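PDB 5IPW: oligopeptide ABC transporter, periplasmic oligopeptide-binding protein, putative from Thermotoga maritima MSB8, which probably binds oligopeptides in the periplasm and hands them to an ABC transporter for uptake. Local coordinates for residues Glu250-Asn258 with Gln270-Tyr281. Residues are numbered along the deposited sequence; the frame is centred on the assembly and turned at random.
Sequences EQFYILERN and QLPYIDYVRHEY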
loop_
_atom_site.group_PDB
_atom_site.type_symbol
_atom_site.label_atom_id
_atom_site.label_comp_id
_atom_site.label_asym_id
_atom_site.label_seq_id
_atom_site.Cartn_x
_atom_site.Cartn_y
_atom_site.Cartn_z
ATOM N N GLU A 250 19.353 17.202 -14.189
ATOM C CA GLU A 250 19.923 18.361 -13.493
ATOM C C GLU A 250 19.977 18.040 -12.005
ATOM O O GLU A 250 19.272 17.137 -11.533
ATOM C CB GLU A 250 19.108 19.637 -13.735
ATOM C CG GLU A 250 19.185 20.173 -15.160
ATOM C CD GLU A 250 18.198 21.303 -15.430
ATOM O OE1 GLU A 250 18.373 22.409 -14.868
ATOM O OE2 GLU A 250 17.246 21.091 -16.219
ATOM N N GLN A 251 20.830 18.746 -11.266
ATOM C CA GLN A 251 21.024 18.417 -9.852
ATOM C C GLN A 251 19.824 18.841 -9.007
ATOM O O GLN A 251 19.549 18.229 -7.979
ATOM C CB GLN A 251 22.337 18.991 -9.298
ATOM C CG GLN A 251 22.342 20.475 -8.958
ATOM C CD GLN A 251 23.394 20.827 -7.911
ATOM O OE1 GLN A 251 23.715 20.017 -7.035
ATOM N NE2 GLN A 251 23.926 22.046 -7.989
ATOM N N PHE A 252 19.121 19.882 -9.449
ATOM C CA PHE A 252 17.863 20.292 -8.830
ATOM C C PHE A 252 16.673 20.040 -9.761
ATOM O O PHE A 252 16.488 20.737 -10.758
ATOM C CB PHE A 252 17.941 21.754 -8.386
ATOM C CG PHE A 252 18.989 21.994 -7.342
ATOM C CD1 PHE A 252 18.883 21.392 -6.093
ATOM C CD2 PHE A 252 20.102 22.782 -7.612
ATOM C CE1 PHE A 252 19.856 21.587 -5.128
ATOM C CE2 PHE A 252 21.081 22.979 -6.650
ATOM C CZ PHE A 252 20.957 22.382 -5.406
ATOM N N TYR A 253 15.898 19.009 -9.433
ATOM C CA TYR A 253 14.655 18.695 -10.136
ATOM C C TYR A 253 13.528 19.475 -9.471
ATOM O O TYR A 253 13.208 19.235 -8.305
ATOM C CB TYR A 253 14.384 17.196 -10.073
ATOM C CG TYR A 253 13.134 16.753 -10.793
ATOM C CD1 TYR A 253 12.904 17.106 -12.119
ATOM C CD2 TYR A 253 12.189 15.948 -10.156
ATOM C CE1 TYR A 253 11.763 16.685 -12.782
ATOM C CE2 TYR A 253 11.050 15.522 -10.812
ATOM C CZ TYR A 253 10.841 15.897 -12.121
ATOM O OH TYR A 253 9.702 15.477 -12.769
ATOM N N ILE A 254 12.943 20.420 -10.201
ATOM C CA ILE A 254 11.986 21.356 -9.613
ATOM C C ILE A 254 10.564 21.154 -10.119
ATOM O O ILE A 254 10.326 21.096 -11.330
ATOM C CB ILE A 254 12.402 22.820 -9.851
ATOM C CG1 ILE A 254 13.808 23.058 -9.267
ATOM C CG2 ILE A 254 11.387 23.766 -9.216
ATOM C CD1 ILE A 254 14.366 24.452 -9.478
ATOM N N LEU A 255 9.629 21.057 -9.169
ATOM C CA LEU A 255 8.196 21.065 -9.471
ATOM C C LEU A 255 7.603 22.414 -9.097
ATOM O O LEU A 255 7.911 22.962 -8.052
ATOM C CB LEU A 255 7.462 19.962 -8.723
ATOM C CG LEU A 255 8.062 18.563 -8.792
ATOM C CD1 LEU A 255 7.454 17.700 -7.713
ATOM C CD2 LEU A 255 7.854 17.920 -10.149
ATOM N N GLU A 256 6.764 22.948 -9.972
ATOM C CA GLU A 256 6.093 24.216 -9.742
ATOM C C GLU A 256 4.598 23.960 -9.578
ATOM O O GLU A 256 4.037 23.012 -10.142
ATOM C CB GLU A 256 6.348 25.161 -10.918
ATOM C CG GLU A 256 5.794 26.563 -10.744
ATOM C CD GLU A 256 6.114 27.471 -11.923
ATOM O OE1 GLU A 256 6.748 28.524 -11.704
ATOM O OE2 GLU A 256 5.734 27.139 -13.064
ATOM N N ARG A 257 3.954 24.808 -8.788
ATOM C CA ARG A 257 2.530 24.689 -8.565
ATOM C C ARG A 257 1.760 24.707 -9.879
ATOM O O ARG A 257 2.080 25.471 -10.790
ATOM C CB ARG A 257 2.033 25.805 -7.658
ATOM C CG ARG A 257 2.187 27.212 -8.209
ATOM C CD ARG A 257 1.799 28.217 -7.142
ATOM N NE ARG A 257 0.588 27.743 -6.497
ATOM C CZ ARG A 257 0.401 27.554 -5.196
ATOM N NH1 ARG A 257 1.314 27.860 -4.287
ATOM N NH2 ARG A 257 -0.767 27.081 -4.804
ATOM N N ASN A 258 0.766 23.832 -9.966
ATOM C CA ASN A 258 -0.172 23.814 -11.077
ATOM C C ASN A 258 -1.220 24.896 -10.868
ATOM O O ASN A 258 -2.069 24.770 -9.979
ATOM C CB ASN A 258 -0.856 22.453 -11.159
ATOM C CG ASN A 258 -1.965 22.422 -12.181
ATOM O OD1 ASN A 258 -2.211 23.408 -12.869
ATOM N ND2 ASN A 258 -2.644 21.284 -12.286
ATOM N N GLN A 270 -6.839 28.124 -2.978
ATOM C CA GLN A 270 -6.502 27.164 -4.022
ATOM C C GLN A 270 -5.179 26.482 -3.696
ATOM O O GLN A 270 -4.138 27.129 -3.589
ATOM C CB GLN A 270 -6.381 27.848 -5.389
ATOM C CG GLN A 270 -5.964 26.894 -6.505
ATOM C CD GLN A 270 -5.577 27.593 -7.797
ATOM O OE1 GLN A 270 -5.017 28.692 -7.782
ATOM N NE2 GLN A 270 -5.847 26.940 -8.930
ATOM N N LEU A 271 -5.226 25.168 -3.567
ATOM C CA LEU A 271 -4.046 24.398 -3.236
ATOM C C LEU A 271 -3.172 24.209 -4.485
ATOM O O LEU A 271 -3.613 24.482 -5.602
ATOM C CB LEU A 271 -4.472 23.048 -2.637
ATOM C CG LEU A 271 -5.257 23.168 -1.332
ATOM C CD1 LEU A 271 -5.873 21.834 -0.958
ATOM C CD2 LEU A 271 -4.376 23.675 -0.200
ATOM N N PRO A 272 -1.916 23.771 -4.294
ATOM C CA PRO A 272 -1.235 23.533 -3.010
ATOM C C PRO A 272 -0.879 24.817 -2.294
ATOM O O PRO A 272 -0.959 25.877 -2.874
ATOM C CB PRO A 272 0.041 22.787 -3.415
ATOM C CG PRO A 272 0.282 23.184 -4.826
ATOM C CD PRO A 272 -1.078 23.378 -5.440
ATOM N N TYR A 273 -0.495 24.725 -1.033
ATOM C CA TYR A 273 0.008 25.889 -0.325
ATOM C C TYR A 273 1.413 26.232 -0.815
ATOM O O TYR A 273 1.751 27.392 -1.029
ATOM C CB TYR A 273 0.090 25.592 1.156
ATOM C CG TYR A 273 -1.237 25.469 1.876
ATOM C CD1 TYR A 273 -2.131 26.525 1.914
ATOM C CD2 TYR A 273 -1.562 24.316 2.568
ATOM C CE1 TYR A 273 -3.326 26.424 2.605
ATOM C CE2 TYR A 273 -2.743 24.210 3.263
ATOM C CZ TYR A 273 -3.624 25.262 3.266
ATOM O OH TYR A 273 -4.784 25.147 3.977
ATOM N N ILE A 274 2.209 25.190 -1.012
ATOM C CA ILE A 274 3.615 25.317 -1.360
ATOM C C ILE A 274 3.793 25.636 -2.852
ATOM O O ILE A 274 3.179 25.000 -3.709
ATOM C CB ILE A 274 4.359 24.028 -0.956
ATOM C CG1 ILE A 274 4.245 23.848 0.562
ATOM C CG2 ILE A 274 5.818 24.083 -1.392
ATOM C CD1 ILE A 274 4.646 22.480 1.051
ATOM N N ASP A 275 4.631 26.629 -3.145
ATOM C CA ASP A 275 4.830 27.110 -4.513
ATOM C C ASP A 275 5.712 26.168 -5.335
ATOM O O ASP A 275 5.418 25.881 -6.505
ATOM C CB ASP A 275 5.466 28.503 -4.499
ATOM C CG ASP A 275 4.489 29.611 -4.124
ATOM O OD1 ASP A 275 3.256 29.416 -4.236
ATOM O OD2 ASP A 275 4.963 30.709 -3.747
ATOM N N TYR A 276 6.801 25.714 -4.727
ATOM C CA TYR A 276 7.771 24.865 -5.402
ATOM C C TYR A 276 8.234 23.746 -4.496
ATOM O O TYR A 276 8.332 23.928 -3.281
ATOM C CB TYR A 276 9.002 25.676 -5.796
ATOM C CG TYR A 276 8.730 26.775 -6.778
ATOM C CD1 TYR A 276 8.768 26.535 -8.141
ATOM C CD2 TYR A 276 8.463 28.051 -6.346
ATOM C CE1 TYR A 276 8.527 27.547 -9.051
ATOM C CE2 TYR A 276 8.222 29.074 -7.239
ATOM C CZ TYR A 276 8.250 28.815 -8.593
ATOM O OH TYR A 276 7.995 29.836 -9.484
ATOM N N VAL A 277 8.523 22.593 -5.085
ATOM C CA VAL A 277 9.189 21.528 -4.358
ATOM C C VAL A 277 10.402 21.116 -5.174
ATOM O O VAL A 277 10.284 20.798 -6.358
ATOM C CB VAL A 277 8.254 20.340 -3.994
ATOM C CG1 VAL A 277 7.068 20.246 -4.928
ATOM C CG2 VAL A 277 9.010 19.018 -3.941
ATOM N N ARG A 278 11.573 21.172 -4.537
ATOM C CA ARG A 278 12.828 20.895 -5.223
ATOM C C ARG A 278 13.549 19.696 -4.626
ATOM O O ARG A 278 13.739 19.599 -3.415
ATOM C CB ARG A 278 13.715 22.153 -5.271
ATOM C CG ARG A 278 14.889 22.248 -4.305
ATOM C CD ARG A 278 15.381 23.689 -4.247
ATOM N NE ARG A 278 16.833 23.835 -4.309
ATOM C CZ ARG A 278 17.673 23.775 -3.272
ATOM N NH1 ARG A 278 17.249 23.532 -2.042
ATOM N NH2 ARG A 278 18.971 23.950 -3.473
ATOM N N HIS A 279 13.907 18.764 -5.500
ATOM C CA HIS A 279 14.717 17.613 -5.125
ATOM C C HIS A 279 16.150 17.845 -5.585
ATOM O O HIS A 279 16.384 18.196 -6.749
ATOM C CB HIS A 279 14.182 16.343 -5.772
ATOM C CG HIS A 279 12.844 15.922 -5.256
ATOM N ND1 HIS A 279 11.690 16.624 -5.522
ATOM C CD2 HIS A 279 12.475 14.862 -4.500
ATOM C CE1 HIS A 279 10.669 16.025 -4.942
ATOM N NE2 HIS A 279 11.116 14.948 -4.323
ATOM N N GLU A 280 17.095 17.675 -4.662
ATOM C CA GLU A 280 18.507 17.633 -5.008
ATOM C C GLU A 280 18.930 16.201 -5.314
ATOM O O GLU A 280 18.624 15.279 -4.548
ATOM C CB GLU A 280 19.358 18.187 -3.872
ATOM C CG GLU A 280 20.811 18.409 -4.272
ATOM C CD GLU A 280 21.618 19.174 -3.241
ATOM O OE1 GLU A 280 21.033 19.864 -2.373
ATOM O OE2 GLU A 280 22.855 19.085 -3.314
ATOM N N TYR A 281 19.622 16.007 -6.438
ATOM C CA TYR A 281 20.222 14.707 -6.718
ATOM C C TYR A 281 21.293 14.420 -5.656
ATOM O O TYR A 281 22.102 15.281 -5.321
ATOM C CB TYR A 281 20.840 14.618 -8.128
ATOM C CG TYR A 281 21.585 13.306 -8.333
ATOM C CD1 TYR A 281 20.919 12.165 -8.771
ATOM C CD2 TYR A 281 22.946 13.196 -8.031
ATOM C CE1 TYR A 281 21.585 10.957 -8.930
ATOM C CE2 TYR A 281 23.623 11.994 -8.183
ATOM C CZ TYR A 281 22.941 10.877 -8.632
ATOM O OH TYR A 281 23.617 9.682 -8.780
HETATM O O HOH W 1 10.956 18.316 -7.279
HETATM O O HOH W 2 -2.061 26.326 -7.533
#
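Y253 and H279 form a hydrogen-bonded antiparallel pair, with Y253 N 2.8 Å from H279 O. L255 and V277 repeat the pattern, and V277 N returns a bond to L255 O. The ladder runs from Y281 N on Q251 O to R257 N on D275 O. A water joins Y253 O, V277 O and H279 ND1.

F252, I254, E256, Y276, R278 and E280 share one sheet face. The R278 guanidinium stacks on the F252 ring, planes tilted 27°, in an off-centre cation-pi contact; R278 CZ is 4.2 Å from the ring centroid. E280 CG packs beside the same ring, 3.4 Å from F252 CE1. Y276 OH donates to the anti lone pair of E256 OE1 at 2.9 Å. E256, extended with CG anti to its N (chi1 -175°), runs alongside the Y276 ring. I254 CG2 touches Y276 CD1. With an alanine in place of Y276, E256 OE1 is likely to lose this donor and I254 CG2 its ring contact.

On the other face, L255 CD1 meets V277 CG1 at 3.8 Å.

At the strand end, R257 bends at chi3 (-43°), which brings its guanidinium beside the backbone of 272-275. R257 NH1 makes a salt bridge with D275 OD1, which also binds S24, and a weak bond to Y273 O. A second water bridges R257 NH2, N258 O and L271 O.

The strands form an antiparallel pair within the family 5 solute-binding region, central in a four-stranded mixed sheet between strands 62-67 and 242-244. Helix 73-80 covers Y253, L255 and H279; helix 25-32 packs against R257 and D275.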